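Local coordinates for protein alpha-L-rhamnosidase (Aspergillus terreus, PDB 6GSZ) that probably hydrolyses terminal non-reducing alpha-L-rhamnose residues of alpha-L-rhamnosides, as a calcium-binding glycoside hydrolase, at residues 568-573 with 601-606; 657-662 with 679-684. All coordinates share one frame; numbering follows the deposited sequence. Where two conformers were deposited one is given.

Contact 1: residues 568-573 with 601-606; sequences VGLWDR and VSDAYL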
loop_
_atom_site.group_PDB
_atom_site.type_symbol
_atom_site.label_atom_id
_atom_site.label_comp_id
_atom_site.label_asym_id
_atom_site.label_seq_id
_atom_site.Cartn_x
_atom_site.Cartn_y
_atom_site.Cartn_z
ATOM N N VAL A 568 8.060 -34.490 13.582
ATOM C CA VAL A 568 7.269 -34.996 12.433
ATOM C C VAL A 568 7.056 -33.892 11.383
ATOM O O VAL A 568 6.337 -34.081 10.446
ATOM C CB VAL A 568 5.920 -35.582 12.880
ATOM C CG1 VAL A 568 6.108 -36.786 13.795
ATOM C CG2 VAL A 568 5.006 -34.549 13.529
ATOM N N GLY A 569 7.674 -32.731 11.553
ATOM C CA GLY A 569 7.666 -31.702 10.519
ATOM C C GLY A 569 6.646 -30.581 10.704
ATOM O O GLY A 569 6.582 -29.688 9.827
ATOM N N LEU A 570 5.811 -30.648 11.753
ATOM C CA LEU A 570 4.908 -29.561 12.073
ATOM C C LEU A 570 5.700 -28.521 12.884
ATOM O O LEU A 570 6.913 -28.662 13.029
ATOM C CB LEU A 570 3.656 -30.079 12.791
ATOM C CG LEU A 570 2.762 -31.010 11.957
ATOM C CD1 LEU A 570 1.621 -31.553 12.817
ATOM C CD2 LEU A 570 2.226 -30.296 10.714
ATOM N N TRP A 571 5.023 -27.484 13.348
ATOM C CA TRP A 571 5.692 -26.473 14.122
ATOM C C TRP A 571 6.191 -27.034 15.458
ATOM O O TRP A 571 5.511 -27.762 16.148
ATOM C CB TRP A 571 4.781 -25.283 14.375
ATOM C CG TRP A 571 4.768 -24.226 13.312
ATOM C CD1 TRP A 571 3.886 -24.083 12.291
ATOM C CD2 TRP A 571 5.698 -23.148 13.163
ATOM N NE1 TRP A 571 4.185 -23.014 11.515
ATOM C CE2 TRP A 571 5.289 -22.391 12.040
ATOM C CE3 TRP A 571 6.800 -22.707 13.903
ATOM C CZ2 TRP A 571 5.959 -21.239 11.635
ATOM C CZ3 TRP A 571 7.480 -21.587 13.485
ATOM C CH2 TRP A 571 7.054 -20.853 12.375
ATOM N N ASP A 572 7.367 -26.550 15.851
ATOM C CA ASP A 572 7.897 -26.776 17.193
ATOM C C ASP A 572 6.945 -26.117 18.204
ATOM O O ASP A 572 6.588 -24.936 18.068
ATOM C CB ASP A 572 9.317 -26.212 17.265
ATOM C CG ASP A 572 9.992 -26.252 18.620
ATOM O OD1 ASP A 572 9.322 -26.034 19.637
ATOM O OD2 ASP A 572 11.193 -26.452 18.602
ATOM N N ARG A 573 6.480 -26.909 19.174
ATOM C CA ARG A 573 5.422 -26.465 20.089
ATOM C C ARG A 573 5.978 -25.626 21.256
ATOM O O ARG A 573 5.224 -25.351 22.194
ATOM C CB ARG A 573 4.572 -27.648 20.564
ATOM C CG ARG A 573 3.583 -28.167 19.520
ATOM C CD ARG A 573 4.151 -29.187 18.591
ATOM N NE ARG A 573 3.028 -29.875 17.961
ATOM C CZ ARG A 573 2.426 -29.512 16.826
ATOM N NH1 ARG A 573 2.842 -28.447 16.159
ATOM N NH2 ARG A 573 1.402 -30.240 16.365
ATOM N N VAL A 601 -3.438 -23.422 14.757
ATOM C CA VAL A 601 -3.434 -22.319 13.792
ATOM C C VAL A 601 -2.145 -22.337 12.962
ATOM O O VAL A 601 -2.165 -22.235 11.723
ATOM C CB VAL A 601 -3.638 -20.950 14.474
ATOM C CG1 VAL A 601 -3.420 -19.778 13.537
ATOM C CG2 VAL A 601 -5.028 -20.839 15.077
ATOM N N SER A 602 -1.008 -22.433 13.657
ATOM C CA SER A 602 0.286 -22.384 12.995
ATOM C C SER A 602 0.477 -23.530 11.993
ATOM O O SER A 602 1.012 -23.351 10.899
ATOM C CB SER A 602 1.389 -22.352 14.044
ATOM O OG SER A 602 1.371 -21.149 14.814
ATOM N N ASP A 603 0.104 -24.735 12.428
ATOM C CA ASP A 603 0.252 -25.896 11.565
ATOM C C ASP A 603 -0.653 -25.793 10.344
ATOM O O ASP A 603 -0.216 -26.197 9.226
ATOM C CB ASP A 603 -0.076 -27.168 12.340
ATOM C CG ASP A 603 0.984 -27.583 13.350
ATOM O OD1 ASP A 603 2.129 -27.033 13.295
ATOM O OD2 ASP A 603 0.670 -28.473 14.198
ATOM N N ALA A 604 -1.849 -25.226 10.531
ATOM C CA ALA A 604 -2.745 -25.021 9.370
ATOM C C ALA A 604 -2.057 -24.110 8.347
ATOM O O ALA A 604 -2.044 -24.418 7.144
ATOM C CB ALA A 604 -4.069 -24.478 9.800
ATOM N N TYR A 605 -1.467 -22.999 8.842
ATOM C CA TYR A 605 -0.782 -22.088 7.953
ATOM C C TYR A 605 0.523 -22.664 7.347
ATOM O O TYR A 605 0.897 -22.301 6.216
ATOM C CB TYR A 605 -0.540 -20.735 8.626
ATOM C CG TYR A 605 -1.689 -19.784 8.466
ATOM C CD1 TYR A 605 -2.771 -19.802 9.339
ATOM C CD2 TYR A 605 -1.720 -18.886 7.414
ATOM C CE1 TYR A 605 -3.827 -18.915 9.212
ATOM C CE2 TYR A 605 -2.784 -18.004 7.265
ATOM C CZ TYR A 605 -3.843 -18.015 8.161
ATOM O OH TYR A 605 -4.895 -17.135 7.989
ATOM N N LEU A 606 1.188 -23.584 8.070
ATOM C CA LEU A 606 2.337 -24.305 7.505
ATOM C C LEU A 606 1.879 -25.138 6.298
ATOM O O LEU A 606 2.546 -25.130 5.267
ATOM C CB LEU A 606 2.997 -25.170 8.588
ATOM C CG LEU A 606 3.893 -26.303 8.086
ATOM C CD1 LEU A 606 5.070 -25.771 7.302
ATOM C CD2 LEU A 606 4.349 -27.193 9.228
#
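Asp603 OD2 takes both terminal nitrogens of Arg573, NH1 at 2.9 Å and NH2 at 2.9 Å, in an end-on salt bridge in which the two donors converge on a single oxygen. NH1 meets its syn lone pair, whereas NH2 arrives almost along the C-O bond, and the guanidinium and carboxylate planes lie only 21° apart. The indole NE1 of Trp644, from helix 623-644, also donates to OD2. The other oxygen, Asp603 OD1, accepts the backbone N of Trp571 at 2.9 Å in a fairly straight bond (164°) on its syn side, somewhat out of the carboxylate plane. Arg573 reaches back to the helix because its chain bends at chi2 (87°), and NH1 is further fixed by a bond of 2.8 Å to the carbonyl O of Trp571. With both oxygens engaged and Arg573 beside it, this buried carboxylate is probably kept ionised. The contact lies within the (α/α)6-barrel catalytic domain of this family, where it fastens an irregular connection following helix 545-562 to the side of helix 598-619. Apolar packing flanks the charged group. Ser602 CB sits over one face of the Trp571 indole, 3.9 Å from the centroid of its five-membered ring, a CH-pi contact, while Ser602 OG bonds to Lys598 O one turn back. In one of its two conformers Leu606 CD2 lies 4.0 Å from Leu570 CD2, and Leu606 CB approaches the indole obliquely.

Contact 2: residues 657-662 with 679-684; sequences TGLALP and KRLVNI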
loop_
_atom_site.group_PDB
_atom_site.type_symbol
_atom_site.label_atom_id
_atom_site.label_comp_id
_atom_site.label_asym_id
_atom_site.label_seq_id
_atom_site.Cartn_x
_atom_site.Cartn_y
_atom_site.Cartn_z
ATOM N N THR A 657 -12.348 -19.939 13.992
ATOM C CA THR A 657 -11.045 -20.107 13.333
ATOM C C THR A 657 -10.623 -21.586 13.260
ATOM O O THR A 657 -10.062 -22.031 12.239
ATOM C CB THR A 657 -9.979 -19.263 14.031
ATOM O OG1 THR A 657 -10.360 -17.903 13.846
ATOM C CG2 THR A 657 -8.588 -19.499 13.500
ATOM N N GLY A 658 -10.849 -22.330 14.342
ATOM C CA GLY A 658 -10.443 -23.722 14.401
ATOM C C GLY A 658 -11.095 -24.618 13.345
ATOM O O GLY A 658 -10.441 -25.568 12.875
ATOM N N LEU A 659 -12.324 -24.266 12.950
ATOM C CA LEU A 659 -12.998 -24.944 11.857
ATOM C C LEU A 659 -12.648 -24.298 10.511
ATOM O O LEU A 659 -12.481 -24.979 9.516
ATOM C CB LEU A 659 -14.501 -24.913 12.105
ATOM C CG LEU A 659 -14.971 -25.908 13.160
ATOM C CD1 LEU A 659 -16.261 -25.431 13.774
ATOM C CD2 LEU A 659 -15.106 -27.298 12.575
ATOM N N ALA A 660 -12.635 -22.964 10.430
ATOM C CA ALA A 660 -12.494 -22.305 9.118
ATOM C C ALA A 660 -11.156 -22.679 8.464
ATOM O O ALA A 660 -11.066 -22.905 7.253
ATOM C CB ALA A 660 -12.630 -20.815 9.239
ATOM N N LEU A 661 -10.073 -22.716 9.247
ATOM C CA LEU A 661 -8.759 -22.992 8.629
ATOM C C LEU A 661 -8.679 -24.366 7.967
ATOM O O LEU A 661 -8.288 -24.427 6.783
ATOM C CB LEU A 661 -7.622 -22.747 9.620
ATOM C CG LEU A 661 -7.513 -21.340 10.180
ATOM C CD1 LEU A 661 -6.330 -21.228 11.123
ATOM C CD2 LEU A 661 -7.406 -20.309 9.061
ATOM N N PRO A 662 -8.976 -25.489 8.666
ATOM C CA PRO A 662 -8.921 -26.764 7.962
ATOM C C PRO A 662 -9.961 -26.902 6.831
ATOM O O PRO A 662 -9.700 -27.611 5.889
ATOM C CB PRO A 662 -9.107 -27.784 9.090
ATOM C CG PRO A 662 -9.904 -27.025 10.125
ATOM C CD PRO A 662 -9.308 -25.640 10.099
ATOM N N LYS A 679 -21.069 -27.652 8.351
ATOM C CA LYS A 679 -22.367 -27.485 9.031
ATOM C C LYS A 679 -22.174 -27.137 10.524
ATOM O O LYS A 679 -22.967 -26.340 11.079
ATOM C CB LYS A 679 -23.228 -28.728 8.814
ATOM C CG LYS A 679 -23.669 -28.972 7.379
ATOM C CD LYS A 679 -24.587 -27.905 6.873
ATOM C CE LYS A 679 -25.177 -28.205 5.514
ATOM N NZ LYS A 679 -25.989 -27.038 5.074
ATOM N N ARG A 680 -21.162 -27.711 11.181
ATOM C CA ARG A 680 -20.900 -27.351 12.572
ATOM C C ARG A 680 -20.430 -25.902 12.694
ATOM O O ARG A 680 -20.817 -25.226 13.654
ATOM C CB ARG A 680 -19.852 -28.264 13.212
ATOM C CG ARG A 680 -20.323 -29.695 13.354
ATOM C CD ARG A 680 -19.534 -30.483 14.376
ATOM N NE ARG A 680 -18.103 -30.453 14.168
ATOM C CZ ARG A 680 -17.413 -31.146 13.284
ATOM N NH1 ARG A 680 -18.033 -32.042 12.516
ATOM N NH2 ARG A 680 -16.111 -30.910 13.150
ATOM N N LEU A 681 -19.652 -25.428 11.710
ATOM C CA LEU A 681 -19.218 -24.021 11.700
ATOM C C LEU A 681 -20.445 -23.096 11.659
ATOM O O LEU A 681 -20.570 -22.110 12.433
ATOM C CB LEU A 681 -18.248 -23.768 10.532
ATOM C CG LEU A 681 -17.833 -22.302 10.360
ATOM C CD1 LEU A 681 -17.210 -21.679 11.631
ATOM C CD2 LEU A 681 -16.838 -22.181 9.184
ATOM N N VAL A 682 -21.377 -23.401 10.755
ATOM C CA VAL A 682 -22.599 -22.581 10.601
ATOM C C VAL A 682 -23.396 -22.601 11.917
ATOM O O VAL A 682 -23.931 -21.556 12.316
ATOM C CB VAL A 682 -23.460 -23.063 9.423
ATOM C CG1 VAL A 682 -24.840 -22.410 9.430
ATOM C CG2 VAL A 682 -22.760 -22.820 8.100
ATOM N N ASN A 683 -23.468 -23.765 12.574
ATOM C CA ASN A 683 -24.197 -23.901 13.829
ATOM C C ASN A 683 -23.556 -23.039 14.926
ATOM O O ASN A 683 -24.308 -22.358 15.647
ATOM C CB ASN A 683 -24.294 -25.363 14.266
ATOM C CG ASN A 683 -25.161 -25.534 15.493
ATOM O OD1 ASN A 683 -26.340 -25.199 15.461
ATOM N ND2 ASN A 683 -24.582 -26.013 16.578
ATOM N N ILE A 684 -22.217 -23.075 15.044
ATOM C CA ILE A 684 -21.485 -22.255 16.048
ATOM C C ILE A 684 -21.752 -20.763 15.795
ATOM O O ILE A 684 -21.972 -20.015 16.755
ATOM C CB ILE A 684 -19.972 -22.576 16.024
ATOM C CG1 ILE A 684 -19.689 -23.908 16.722
ATOM C CG2 ILE A 684 -19.165 -21.432 16.621
ATOM C CD1 ILE A 684 -18.478 -24.645 16.172
#
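Leu659 carries most of this helix-helix contact, turning from 657-662 toward 679-684 and dividing its two methyls between different neighbours. Leu659 CD1 meets Ile684 CD1 at 3.4 Å, tighter than usual for two carbons, and lies 3.9 Å from Leu681 CA, so it presses against the backbone as well as the side chains of the second helix. Leu659 CD1 is 4.2 Å from Leu681 CB. The other methyl, Leu659 CD2, comes within 3.8 Å of Arg680 NH2, approaching the guanidinium obliquely as the two side chains cross at about a right angle. The polar end of Arg680 is held by other groups: NE forms a salt bridge with Glu654 and NH2 bonds to the carbonyl O of Gly649. Its chain folds at chi3 (-53°), bringing the guanidinium back beside Leu659 while it serves these partners. One residue further on, Ala660 adds a lighter touch, its CB lying 4.4 Å from Leu681 CD2. Leu681 has CG anti to the backbone N (chi1 175°), which places CD2 beside Ala660. The local axes approach to 9.7 Å and run roughly antiparallel, with 149° between their directions, an arrangement in keeping with successive helices of the (α/α)6 barrel. Beyond Ala660, Leu661 packs on helix 598-619 and on Leu701 of helix 699-708, while Leu681 also touches Leu706 of that last helix; helix 656-664 thus lies between helices 598-619 and 671-687, with helix 699-708 contacting both partners of the contact.

Both contacts are buried within the six-hairpin glycosidase domain, but they join different kinds of element. Contact 1 fixes a loop to a helix through an ion pair between a buried aspartate and a partly exposed arginine and a main-chain bond, with apolar groups alongside; contact 2 joins two helices by aliphatic packing, its arginine drawing its polar partners from elsewhere. Contact 2 includes more partly exposed residues. In both, an N-acetylglucosamine lies near the arginine. Their centres are about 19 Å apart, and helices 598-619 and 656-664 bring them together directly: Leu661 packs on Val601, Ala604 and Tyr605, with 3.8 Å between Tyr605 CE1 and Leu661 CD2.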